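Local atomic coordinates of putative uncharacterized protein (Xanthomonas oryzae pv. oryzae, PDB entry 4KL0), a protein that binds calcium and belongs to the inosine-uridine nucleoside hydrolase family, so it may hydrolyse N-glycosidic bonds, although its actual function is not established. Residues Pro36-Pro40 and Ser111-Ala115; Gly68-Ser74 and Arg96-Met102; Gln75-Lys81 and Arg121-Val127; Val83-Leu87 and Gly246-Gly250. One frame throughout, in Å; residues are numbered along the deposited sequence.

Contact 1: residues Pro36-Pro40 and Ser111-Ala115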
loop_
_atom_site.group_PDB
_atom_site.type_symbol
_atom_site.label_atom_id
_atom_site.label_comp_id
_atom_site.label_asym_id
_atom_site.label_seq_id
_atom_site.Cartn_x
_atom_site.Cartn_y
_atom_site.Cartn_z
ATOM N N PRO A 36 -7.319 0.186 4.379
ATOM C CA PRO A 36 -7.178 -1.270 4.665
ATOM C C PRO A 36 -8.522 -2.021 4.787
ATOM O O PRO A 36 -9.627 -1.449 4.999
ATOM C CB PRO A 36 -6.470 -1.281 6.025
ATOM C CG PRO A 36 -6.954 0.019 6.719
ATOM C CD PRO A 36 -6.929 1.023 5.534
ATOM N N ASN A 37 -8.372 -3.336 4.673
ATOM C CA ASN A 37 -9.476 -4.305 4.886
ATOM C C ASN A 37 -10.536 -4.345 3.789
ATOM O O ASN A 37 -11.663 -4.767 4.037
ATOM C CB ASN A 37 -10.085 -4.170 6.268
ATOM C CG ASN A 37 -10.708 -5.473 6.732
ATOM O OD1 ASN A 37 -10.105 -6.540 6.534
ATOM N ND2 ASN A 37 -11.919 -5.409 7.333
ATOM N N LYS A 38 -10.198 -3.913 2.579
ATOM C CA LYS A 38 -11.015 -4.352 1.437
ATOM C C LYS A 38 -10.249 -5.374 0.599
ATOM O O LYS A 38 -10.812 -6.035 -0.288
ATOM C CB LYS A 38 -11.566 -3.182 0.590
ATOM C CG LYS A 38 -10.612 -2.077 0.154
ATOM C CD LYS A 38 -9.794 -2.449 -1.101
ATOM C CE LYS A 38 -8.943 -1.220 -1.599
ATOM N NZ LYS A 38 -8.128 -1.658 -2.788
ATOM N N ASP A 39 -8.977 -5.547 0.929
ATOM C CA ASP A 39 -8.124 -6.579 0.312
ATOM C C ASP A 39 -6.919 -6.763 1.254
ATOM O O ASP A 39 -6.846 -6.080 2.265
ATOM C CB ASP A 39 -7.735 -6.193 -1.117
ATOM C CG ASP A 39 -6.945 -4.876 -1.230
ATOM O OD1 ASP A 39 -6.217 -4.474 -0.294
ATOM O OD2 ASP A 39 -7.079 -4.250 -2.331
ATOM N N PRO A 40 -5.963 -7.665 0.963
ATOM C CA PRO A 40 -4.849 -7.811 1.905
ATOM C C PRO A 40 -3.769 -6.767 1.847
ATOM O O PRO A 40 -2.980 -6.672 2.795
ATOM C CB PRO A 40 -4.184 -9.154 1.483
ATOM C CG PRO A 40 -5.132 -9.782 0.441
ATOM C CD PRO A 40 -5.928 -8.650 -0.140
ATOM N N SER A 111 -17.641 0.602 0.330
ATOM C CA SER A 111 -18.109 0.188 1.647
ATOM C C SER A 111 -17.676 -1.244 1.946
ATOM O O SER A 111 -18.179 -1.846 2.894
ATOM C CB SER A 111 -19.624 0.298 1.750
ATOM O OG SER A 111 -20.214 -0.676 0.898
ATOM N N LYS A 112 -16.796 -1.826 1.120
ATOM C CA LYS A 112 -16.294 -3.201 1.343
ATOM C C LYS A 112 -15.383 -3.327 2.574
ATOM O O LYS A 112 -14.351 -2.671 2.671
ATOM C CB LYS A 112 -15.557 -3.633 0.058
ATOM C CG LYS A 112 -15.116 -5.106 0.008
ATOM C CD LYS A 112 -14.760 -5.451 -1.443
ATOM C CE LYS A 112 -13.727 -6.571 -1.477
ATOM N NZ LYS A 112 -13.974 -7.468 -2.680
ATOM N N PHE A 113 -15.745 -4.169 3.541
ATOM C CA PHE A 113 -14.991 -4.295 4.799
ATOM C C PHE A 113 -15.054 -5.758 5.208
ATOM O O PHE A 113 -16.104 -6.275 5.600
ATOM C CB PHE A 113 -15.558 -3.367 5.906
ATOM C CG PHE A 113 -14.758 -3.361 7.186
ATOM C CD1 PHE A 113 -13.732 -2.447 7.392
ATOM C CD2 PHE A 113 -15.002 -4.293 8.219
ATOM C CE1 PHE A 113 -12.989 -2.417 8.556
ATOM C CE2 PHE A 113 -14.272 -4.281 9.400
ATOM C CZ PHE A 113 -13.254 -3.356 9.598
ATOM N N LEU A 114 -13.924 -6.422 5.049
ATOM C CA LEU A 114 -13.882 -7.905 5.047
ATOM C C LEU A 114 -14.098 -8.426 6.469
ATOM O O LEU A 114 -13.580 -7.875 7.455
ATOM C CB LEU A 114 -12.542 -8.382 4.462
ATOM C CG LEU A 114 -12.307 -8.009 2.994
ATOM C CD1 LEU A 114 -10.880 -8.392 2.516
ATOM C CD2 LEU A 114 -13.372 -8.624 2.145
ATOM N N ALA A 115 -14.871 -9.501 6.601
ATOM C CA ALA A 115 -15.218 -9.976 7.961
ATOM C C ALA A 115 -14.009 -10.328 8.854
ATOM O O ALA A 115 -14.041 -10.163 10.102
ATOM C CB ALA A 115 -16.144 -11.173 7.835
#
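Asn37 and Leu114 carry this contact with two hydrogen bonds that run in opposite senses. Leu114 N gives its hydrogen to Asn37 O at 3.0 Å. The Asn37 side chain returns the bond, with ND2 reaching Leu114 O at 3.0 Å in the carbonyl plane, on a lone pair. Asn37 has CG anti to the backbone N (chi1 -154°), which carries the amide across to the other loop. There ND2 also sits over the centre of the Phe113 ring, 3.1 Å above its plane. The other end of the amide is held too, because OD1 is hydrogen-bonded to Tyr252 of helix 248-269. This is the tight part of the contact. Leu114 extends it, laying CD1 against Lys38 C at 3.6 Å. The outer part is looser and lies toward solvent. There the Lys112 chain runs past Lys38, and its CE comes to 3.2 Å from Lys38 O. Lys38 turns its own amine away, into a salt bridge between NZ and Asp39 OD2 at 2.8 Å. The loop 36-40 follows strand 28-34 and lies between Asp35 and Asp42, both calcium ligands. The chemistry implies that one asparagine joins the two loops through both its backbone carbonyl and its side-chain amide, in a loop flanked by calcium ligands.

Contact 2: residues Gly68-Ser74 and Arg96-Met102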
loop_
_atom_site.group_PDB
_atom_site.type_symbol
_atom_site.label_atom_id
_atom_site.label_comp_id
_atom_site.label_asym_id
_atom_site.label_seq_id
_atom_site.Cartn_x
_atom_site.Cartn_y
_atom_site.Cartn_z
ATOM N N GLY A 68 -14.768 5.073 1.864
ATOM C CA GLY A 68 -16.057 4.912 2.516
ATOM C C GLY A 68 -16.546 6.223 3.123
ATOM O O GLY A 68 -15.870 7.265 3.120
ATOM N N ASP A 69 -17.747 6.138 3.670
ATOM C CA ASP A 69 -18.282 7.278 4.437
ATOM C C ASP A 69 -17.586 7.426 5.780
ATOM O O ASP A 69 -16.689 6.628 6.112
ATOM C CB ASP A 69 -19.813 7.162 4.515
ATOM C CG ASP A 69 -20.319 6.068 5.466
ATOM O OD1 ASP A 69 -19.558 5.370 6.178
ATOM O OD2 ASP A 69 -21.556 5.901 5.497
ATOM N N ALA A 70 -17.968 8.426 6.581
ATOM C CA ALA A 70 -17.195 8.702 7.781
ATOM C C ALA A 70 -17.106 7.510 8.716
ATOM O O ALA A 70 -16.050 7.211 9.246
ATOM C CB ALA A 70 -17.781 9.884 8.541
ATOM N N ASP A 71 -18.210 6.820 8.909
ATOM C CA ASP A 71 -18.139 5.694 9.851
ATOM C C ASP A 71 -17.294 4.545 9.274
ATOM O O ASP A 71 -16.572 3.871 10.008
ATOM C CB ASP A 71 -19.518 5.183 10.223
ATOM C CG ASP A 71 -19.447 4.027 11.202
ATOM O OD1 ASP A 71 -18.848 4.219 12.309
ATOM O OD2 ASP A 71 -19.912 2.928 10.826
ATOM N N MET A 72 -17.371 4.337 7.971
ATOM C CA MET A 72 -16.533 3.263 7.366
ATOM C C MET A 72 -15.065 3.600 7.540
ATOM O O MET A 72 -14.231 2.695 7.851
ATOM C CB MET A 72 -16.837 3.117 5.883
ATOM C CG MET A 72 -16.021 2.018 5.142
ATOM S SD MET A 72 -16.110 0.296 5.938
ATOM C CE MET A 72 -17.736 -0.138 5.587
ATOM N N ARG A 73 -14.702 4.861 7.271
ATOM C CA ARG A 73 -13.300 5.263 7.427
ATOM C C ARG A 73 -12.865 5.058 8.855
ATOM O O ARG A 73 -11.743 4.639 9.140
ATOM C CB ARG A 73 -13.073 6.717 6.953
ATOM C CG ARG A 73 -13.387 6.871 5.490
ATOM C CD ARG A 73 -12.876 8.272 5.007
ATOM N NE ARG A 73 -13.389 9.406 5.822
ATOM C CZ ARG A 73 -14.549 10.040 5.605
ATOM N NH1 ARG A 73 -15.413 9.637 4.682
ATOM N NH2 ARG A 73 -14.855 11.079 6.382
ATOM N N SER A 74 -13.770 5.265 9.800
ATOM C CA SER A 74 -13.379 4.978 11.195
ATOM C C SER A 74 -13.165 3.498 11.461
ATOM O O SER A 74 -12.217 3.123 12.160
ATOM C CB SER A 74 -14.417 5.549 12.177
ATOM O OG SER A 74 -14.306 6.991 12.204
ATOM N N ARG A 96 -8.812 9.106 10.946
ATOM C CA ARG A 96 -9.779 9.013 9.873
ATOM C C ARG A 96 -9.619 10.217 8.916
ATOM O O ARG A 96 -9.603 11.375 9.372
ATOM C CB ARG A 96 -11.184 9.081 10.506
ATOM C CG ARG A 96 -12.264 9.466 9.559
ATOM C CD ARG A 96 -13.640 9.388 10.173
ATOM N NE ARG A 96 -14.179 10.636 10.664
ATOM C CZ ARG A 96 -15.226 10.668 11.486
ATOM N NH1 ARG A 96 -15.718 11.830 11.906
ATOM N NH2 ARG A 96 -15.782 9.508 11.877
ATOM N N GLY A 97 -9.609 9.973 7.601
ATOM C CA GLY A 97 -9.577 11.032 6.623
ATOM C C GLY A 97 -10.917 11.738 6.465
ATOM O O GLY A 97 -11.903 11.403 7.135
ATOM N N GLN A 98 -10.948 12.744 5.613
ATOM C CA GLN A 98 -12.175 13.530 5.419
ATOM C C GLN A 98 -13.159 13.003 4.345
ATOM O O GLN A 98 -12.855 12.102 3.540
ATOM C CB GLN A 98 -11.778 14.969 5.097
ATOM C CG GLN A 98 -11.255 15.125 3.680
ATOM C CD GLN A 98 -10.917 16.559 3.301
ATOM O OE1 GLN A 98 -11.539 17.138 2.380
ATOM N NE2 GLN A 98 -9.925 17.126 3.971
ATOM N N ASP A 99 -14.366 13.564 4.315
ATOM C CA ASP A 99 -15.363 13.156 3.361
ATOM C C ASP A 99 -14.957 13.466 1.923
ATOM O O ASP A 99 -14.254 14.432 1.646
ATOM C CB ASP A 99 -16.659 13.923 3.643
ATOM C CG ASP A 99 -17.490 13.295 4.779
ATOM O OD1 ASP A 99 -17.219 12.136 5.217
ATOM O OD2 ASP A 99 -18.457 13.988 5.221
ATOM N N TYR A 100 -15.456 12.680 1.005
ATOM C CA TYR A 100 -15.172 12.941 -0.370
ATOM C C TYR A 100 -16.390 12.491 -1.145
ATOM O O TYR A 100 -17.233 11.763 -0.631
ATOM C CB TYR A 100 -13.855 12.185 -0.772
ATOM C CG TYR A 100 -14.002 10.696 -0.756
ATOM C CD1 TYR A 100 -14.427 10.008 -1.877
ATOM C CD2 TYR A 100 -13.788 10.011 0.416
ATOM C CE1 TYR A 100 -14.582 8.622 -1.846
ATOM C CE2 TYR A 100 -13.938 8.656 0.481
ATOM C CZ TYR A 100 -14.359 7.975 -0.647
ATOM O OH TYR A 100 -14.516 6.600 -0.582
ATOM N N PRO A 101 -16.520 12.920 -2.401
ATOM C CA PRO A 101 -17.723 12.592 -3.185
ATOM C C PRO A 101 -17.815 11.109 -3.616
ATOM O O PRO A 101 -16.791 10.563 -4.024
ATOM C CB PRO A 101 -17.591 13.510 -4.394
ATOM C CG PRO A 101 -16.153 13.801 -4.518
ATOM C CD PRO A 101 -15.595 13.825 -3.102
ATOM N N MET A 102 -18.991 10.476 -3.480
ATOM C CA MET A 102 -19.241 9.054 -3.806
ATOM C C MET A 102 -20.562 8.897 -4.577
ATOM O O MET A 102 -21.619 9.252 -4.052
ATOM C CB MET A 102 -19.350 8.215 -2.500
ATOM C CG MET A 102 -18.186 7.261 -2.122
ATOM S SD MET A 102 -18.395 6.306 -0.567
ATOM C CE MET A 102 -18.436 7.691 0.557
HETATM O O HOH W 1 -17.081 10.089 1.971
HETATM O O HOH W 2 -19.590 10.554 5.338
#
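Arg73 reaches from the start of helix 70-86 into the loop after strand 93-96, and its guanidinium is met on several sides. NH1 and NH2 both point end-on at one oxygen, Asp99 OD1. The shorter arm of this salt bridge is Arg73 NH2 to Asp99 OD1, at 2.8 Å. The carboxylate stands almost at right angles to the guanidinium, with the planes 86° apart. Arg73 NE donates to Gly97 O at 2.8 Å from above the carbonyl plane, and NH2 adds a weak bond to the same oxygen. Arg73 NH1 also donates to Gly68 O at 2.9 Å. A bend at chi3 (-54°) turns the group back toward these acceptors. Asp69 is the N-cap of the helix, and its OD1 accepts from Met72 N. Both segments flank the parallel, Rossmann-like sheet, where helix 70-86 links strand 58-65 to its edge neighbour 93-96. Tyr100 OH accepts a nearly straight bond from Gly68 N at 2.9 Å and is also bonded to His110. Further along, Arg96 NH2 donates to Ser74 OG at 2.9 Å, and Ala70 CB lies over one face of its guanidinium. One water bridges Ala70 N and Asp99 OD1. Another joins Gly68 O to Tyr100 N.

Contact 3: residues Gln75-Lys81 and Arg121-Val127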
loop_
_atom_site.group_PDB
_atom_site.type_symbol
_atom_site.label_atom_id
_atom_site.label_comp_id
_atom_site.label_asym_id
_atom_site.label_seq_id
_atom_site.Cartn_x
_atom_site.Cartn_y
_atom_site.Cartn_z
ATOM N N GLN A 75 -13.997 2.633 10.862
ATOM C CA GLN A 75 -13.809 1.190 11.032
ATOM C C GLN A 75 -12.433 0.781 10.458
ATOM O O GLN A 75 -11.710 0.012 11.060
ATOM C CB GLN A 75 -14.936 0.365 10.359
ATOM C CG GLN A 75 -16.343 0.706 10.803
ATOM C CD GLN A 75 -16.439 0.764 12.312
ATOM O OE1 GLN A 75 -15.999 -0.158 13.024
ATOM N NE2 GLN A 75 -16.976 1.890 12.829
ATOM N N ARG A 76 -12.088 1.305 9.287
ATOM C CA ARG A 76 -10.795 1.002 8.699
ATOM C C ARG A 76 -9.663 1.514 9.568
ATOM O O ARG A 76 -8.682 0.806 9.742
ATOM C CB ARG A 76 -10.695 1.575 7.277
ATOM C CG ARG A 76 -11.669 1.008 6.301
ATOM C CD ARG A 76 -11.319 1.486 4.856
ATOM N NE ARG A 76 -12.463 1.330 3.964
ATOM C CZ ARG A 76 -12.933 0.177 3.516
ATOM N NH1 ARG A 76 -12.343 -1.010 3.875
ATOM N NH2 ARG A 76 -13.989 0.174 2.699
ATOM N N ALA A 77 -9.810 2.717 10.142
ATOM C CA ALA A 77 -8.769 3.282 10.968
ATOM C C ALA A 77 -8.592 2.456 12.258
ATOM O O ALA A 77 -7.493 2.234 12.699
ATOM C CB ALA A 77 -9.113 4.757 11.322
ATOM N N GLN A 78 -9.693 2.029 12.850
ATOM C CA GLN A 78 -9.648 1.159 14.003
ATOM C C GLN A 78 -8.961 -0.136 13.660
ATOM O O GLN A 78 -8.188 -0.656 14.468
ATOM C CB GLN A 78 -11.039 0.881 14.516
ATOM C CG GLN A 78 -11.691 2.139 15.187
ATOM C CD GLN A 78 -13.123 1.860 15.559
ATOM O OE1 GLN A 78 -13.416 0.812 16.136
ATOM N NE2 GLN A 78 -14.033 2.766 15.213
ATOM N N LEU A 79 -9.238 -0.707 12.484
ATOM C CA LEU A 79 -8.486 -1.894 12.097
ATOM C C LEU A 79 -6.969 -1.654 11.906
ATOM O O LEU A 79 -6.166 -2.452 12.326
ATOM C CB LEU A 79 -9.101 -2.501 10.834
ATOM C CG LEU A 79 -8.392 -3.683 10.213
ATOM C CD1 LEU A 79 -9.411 -4.474 9.545
ATOM C CD2 LEU A 79 -7.337 -3.212 9.185
ATOM N N ALA A 80 -6.603 -0.560 11.236
ATOM C CA ALA A 80 -5.210 -0.245 11.079
ATOM C C ALA A 80 -4.535 -0.127 12.433
ATOM O O ALA A 80 -3.465 -0.702 12.656
ATOM C CB ALA A 80 -4.995 1.019 10.245
ATOM N N LYS A 81 -5.180 0.594 13.352
ATOM C CA LYS A 81 -4.558 0.791 14.647
ATOM C C LYS A 81 -4.465 -0.538 15.416
ATOM O O LYS A 81 -3.423 -0.836 16.036
ATOM C CB LYS A 81 -5.332 1.884 15.392
ATOM C CG LYS A 81 -4.828 2.143 16.830
ATOM C CD LYS A 81 -3.477 2.806 16.789
ATOM C CE LYS A 81 -3.063 3.311 18.163
ATOM N NZ LYS A 81 -1.692 3.824 18.042
ATOM N N ARG A 121 -10.182 -4.766 15.229
ATOM C CA ARG A 121 -10.318 -3.333 15.438
ATOM C C ARG A 121 -9.935 -2.900 16.855
ATOM O O ARG A 121 -10.358 -3.530 17.843
ATOM C CB ARG A 121 -11.746 -2.890 15.186
ATOM C CG ARG A 121 -12.123 -2.903 13.693
ATOM C CD ARG A 121 -13.589 -2.575 13.535
ATOM N NE ARG A 121 -14.413 -3.699 13.952
ATOM C CZ ARG A 121 -15.727 -3.792 13.754
ATOM N NH1 ARG A 121 -16.416 -2.804 13.131
ATOM N NH2 ARG A 121 -16.350 -4.900 14.168
ATOM N N ALA A 122 -9.154 -1.830 16.958
ATOM C CA ALA A 122 -8.911 -1.189 18.256
ATOM C C ALA A 122 -10.220 -0.480 18.614
ATOM O O ALA A 122 -11.138 -0.382 17.777
ATOM C CB ALA A 122 -7.798 -0.197 18.161
ATOM N N ALA A 123 -10.335 0.009 19.846
ATOM C CA ALA A 123 -11.499 0.832 20.231
ATOM C C ALA A 123 -11.571 2.161 19.441
ATOM O O ALA A 123 -10.522 2.701 19.033
ATOM C CB ALA A 123 -11.456 1.117 21.733
ATOM N N PRO A 124 -12.805 2.704 19.236
ATOM C CA PRO A 124 -13.060 3.916 18.447
ATOM C C PRO A 124 -12.260 5.091 18.947
ATOM O O PRO A 124 -11.703 5.867 18.162
ATOM C CB PRO A 124 -14.554 4.170 18.673
ATOM C CG PRO A 124 -15.126 2.825 18.852
ATOM C CD PRO A 124 -14.074 2.075 19.655
ATOM N N ASP A 125 -12.136 5.198 20.264
ATOM C CA ASP A 125 -11.393 6.318 20.832
ATOM C C ASP A 125 -9.855 6.144 20.739
ATOM O O ASP A 125 -9.096 7.042 21.133
ATOM C CB ASP A 125 -11.900 6.646 22.266
ATOM C CG ASP A 125 -13.359 7.249 22.280
ATOM O OD1 ASP A 125 -13.644 8.217 21.500
ATOM O OD2 ASP A 125 -14.224 6.734 23.068
ATOM N N ALA A 126 -9.380 5.024 20.167
ATOM C CA ALA A 126 -7.937 4.884 19.906
ATOM C C ALA A 126 -7.450 5.565 18.615
ATOM O O ALA A 126 -6.241 5.682 18.411
ATOM C CB ALA A 126 -7.512 3.412 19.905
ATOM N N VAL A 127 -8.378 6.005 17.763
ATOM C CA VAL A 127 -8.027 6.690 16.521
ATOM C C VAL A 127 -8.565 8.137 16.518
ATOM O O VAL A 127 -9.523 8.471 17.254
ATOM C CB VAL A 127 -8.517 5.869 15.310
ATOM C CG1 VAL A 127 -7.976 4.417 15.431
ATOM C CG2 VAL A 127 -9.981 5.851 15.274
#
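Gln78 and Ala122 make the central bond of this contact. Ala122 N donates to Gln78 O at 2.9 Å, nearly straight at 171°. The Gln78 side chain reaches out extended over the loop, and its CD rests 3.5 Å from Pro124 CA. A second bond lies one turn earlier on the helix. Arg121 NH1 donates to Gln75 OE1 at 2.7 Å, with the guanidinium and amide planes 87° apart. Gln75 bends at chi2 (-48°), and this brings its oxygen round to the arginine. The apolar part is made largely by Val127. Val127 CG1 touches Lys81 CB at 3.7 Å, and Val127 CB packs on Ala77 CB at 4.2 Å. Lys81 CG also lies 4.0 Å from Ala122 CB.

The next shell sets these groups in place. Gln75 NE2 is bonded to Asp71 one helical turn back, and Arg121 NE to Ala118 O within its own loop. Lys81 NZ is held by Val92 O, close to strand 93-96. Ala77 faces the sheet and touches Val65 and Val94. The long connection between helices 104-110 and 133-141 is draped across helix 70-86. That helix is the crossover of a right-handed beta-alpha-beta unit joining parallel strands 58-65 and 93-96, the unit from which Rossmann-like folds are built.

Contact 4: residues Val83-Leu87 and Gly246-Gly250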
loop_
_atom_site.group_PDB
_atom_site.type_symbol
_atom_site.label_atom_id
_atom_site.label_comp_id
_atom_site.label_asym_id
_atom_site.label_seq_id
_atom_site.Cartn_x
_atom_site.Cartn_y
_atom_site.Cartn_z
ATOM N N VAL A 83 -3.965 -3.420 14.006
ATOM C CA VAL A 83 -2.844 -4.122 13.420
ATOM C C VAL A 83 -1.509 -3.549 13.886
ATOM O O VAL A 83 -0.630 -4.309 14.319
ATOM C CB VAL A 83 -2.932 -4.112 11.887
ATOM C CG1 VAL A 83 -1.609 -4.620 11.236
ATOM C CG2 VAL A 83 -4.137 -4.941 11.411
ATOM N N PHE A 84 -1.372 -2.220 13.910
ATOM C CA PHE A 84 -0.135 -1.632 14.459
ATOM C C PHE A 84 0.132 -2.064 15.915
ATOM O O PHE A 84 1.267 -2.364 16.255
ATOM C CB PHE A 84 -0.138 -0.113 14.309
ATOM C CG PHE A 84 -0.127 0.339 12.888
ATOM C CD1 PHE A 84 0.845 -0.127 11.990
ATOM C CD2 PHE A 84 -1.085 1.230 12.461
ATOM C CE1 PHE A 84 0.810 0.314 10.634
ATOM C CE2 PHE A 84 -1.142 1.680 11.131
ATOM C CZ PHE A 84 -0.173 1.228 10.249
ATOM N N ASP A 85 -0.930 -2.129 16.705
ATOM C CA ASP A 85 -0.812 -2.591 18.104
ATOM C C ASP A 85 -0.251 -4.025 18.178
ATOM O O ASP A 85 0.685 -4.328 18.947
ATOM C CB ASP A 85 -2.179 -2.563 18.774
ATOM C CG ASP A 85 -2.680 -1.158 19.095
ATOM O OD1 ASP A 85 -1.905 -0.156 19.066
ATOM O OD2 ASP A 85 -3.892 -1.087 19.403
ATOM N N ARG A 86 -0.778 -4.915 17.338
ATOM C CA ARG A 86 -0.340 -6.344 17.285
ATOM C C ARG A 86 1.040 -6.550 16.644
ATOM O O ARG A 86 1.666 -7.602 16.761
ATOM C CB ARG A 86 -1.396 -7.144 16.542
ATOM C CG ARG A 86 -2.678 -7.170 17.349
ATOM C CD ARG A 86 -3.822 -7.790 16.556
ATOM N NE ARG A 86 -5.044 -7.984 17.355
ATOM C CZ ARG A 86 -5.919 -7.031 17.673
ATOM N NH1 ARG A 86 -5.714 -5.761 17.376
ATOM N NH2 ARG A 86 -7.004 -7.349 18.381
ATOM N N LEU A 87 1.506 -5.537 15.922
ATOM C CA LEU A 87 2.861 -5.542 15.356
ATOM C C LEU A 87 3.834 -4.818 16.289
ATOM O O LEU A 87 4.971 -4.605 15.933
ATOM C CB LEU A 87 2.870 -4.799 13.993
ATOM C CG LEU A 87 2.105 -5.434 12.840
ATOM C CD1 LEU A 87 2.111 -4.418 11.657
ATOM C CD2 LEU A 87 2.723 -6.796 12.428
ATOM N N GLY A 246 0.968 -18.661 14.013
ATOM C CA GLY A 246 -0.177 -18.176 14.759
ATOM C C GLY A 246 -0.160 -16.680 15.068
ATOM O O GLY A 246 -0.883 -16.224 15.957
ATOM N N HIS A 247 0.658 -15.895 14.379
ATOM C CA HIS A 247 0.562 -14.455 14.647
ATOM C C HIS A 247 -0.799 -13.985 14.141
ATOM O O HIS A 247 -1.172 -14.321 13.014
ATOM C CB HIS A 247 1.670 -13.662 13.935
ATOM C CG HIS A 247 1.807 -12.251 14.419
ATOM N ND1 HIS A 247 0.804 -11.307 14.264
ATOM C CD2 HIS A 247 2.836 -11.614 15.029
ATOM C CE1 HIS A 247 1.211 -10.157 14.783
ATOM N NE2 HIS A 247 2.451 -10.318 15.232
ATOM N N PRO A 248 -1.551 -13.212 14.962
ATOM C CA PRO A 248 -2.907 -12.834 14.496
ATOM C C PRO A 248 -2.892 -12.029 13.189
ATOM O O PRO A 248 -3.856 -12.111 12.435
ATOM C CB PRO A 248 -3.458 -11.944 15.626
ATOM C CG PRO A 248 -2.227 -11.531 16.434
ATOM C CD PRO A 248 -1.296 -12.733 16.335
ATOM N N VAL A 249 -1.830 -11.262 12.938
ATOM C CA VAL A 249 -1.843 -10.459 11.722
ATOM C C VAL A 249 -1.526 -11.342 10.547
ATOM O O VAL A 249 -2.094 -11.213 9.467
ATOM C CB VAL A 249 -0.863 -9.277 11.831
ATOM C CG1 VAL A 249 -0.739 -8.567 10.485
ATOM C CG2 VAL A 249 -1.353 -8.314 12.946
ATOM N N GLY A 250 -0.629 -12.317 10.766
ATOM C CA GLY A 250 -0.385 -13.315 9.729
ATOM C C GLY A 250 -1.603 -14.182 9.374
ATOM O O GLY A 250 -1.853 -14.429 8.193
#
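The N-terminal turn of helix 248-269 meets the C-terminal end of helix 70-86, and Val249 points into the junction. Its CG2 touches Arg86 CB at 3.8 Å and Val83 CG1 at 4.1 Å. The other branch of Val249, CG1, lies 4.3 Å from Leu87 CD2. The side chains of Val83 and Val249 cross at about a right angle. Val249 has CG1 anti to the backbone N (chi1 172°), and this spreads its branches between Val83, Arg86 and Leu87. His247 is the N-cap of helix 248-269. Its ND1 accepts from Val249 N at 2.9 Å, with the donor in the ring plane, and this bond fixes how the imidazole is turned. The NE2 and CE1 edge of the ring then faces the last turn of the other helix, with His247 NE2 3.2 Å from Arg86 O. In the fold, this brings the helix leading to edge strand 93-96 against a helix from much later in the chain. Val43 of helix 41-54 touches both Val83 and Val249, so three helices meet here. At the outer side, the extended Arg86 chain passes Pro248, with Arg86 CD 4.1 Å from Pro248 CG. The Arg86 guanidinium turns back to its own helix, where NH1 is bonded to Gly82 O. Leu373 touches both Leu87 and His247.

How the contacts relate
Helix 70-86 ties the set together. Contact 2 uses its start, contact 3 its middle and contact 4 its end. The centres of contacts 2 and 3 are about 14 Å apart, as are those of contacts 3 and 4. The centres of contacts 2 and 4 are about 25 Å apart. Contact 1 lies beside the helix, its centre about 14 Å from those of contacts 2 and 3. Arg76 joins it to contact 3 by probable hydrogen bonds to Pro36 O and Lys112 O, and Met72 of contact 2 packs on Phe113. Along the chain, contact 2 falls between the two segments of contact 1, and every other pair interleaves. One helix beside the parallel sheet therefore gathers the calcium-site loop, the edge-strand loop, the 111-127 connection and helix 248-269.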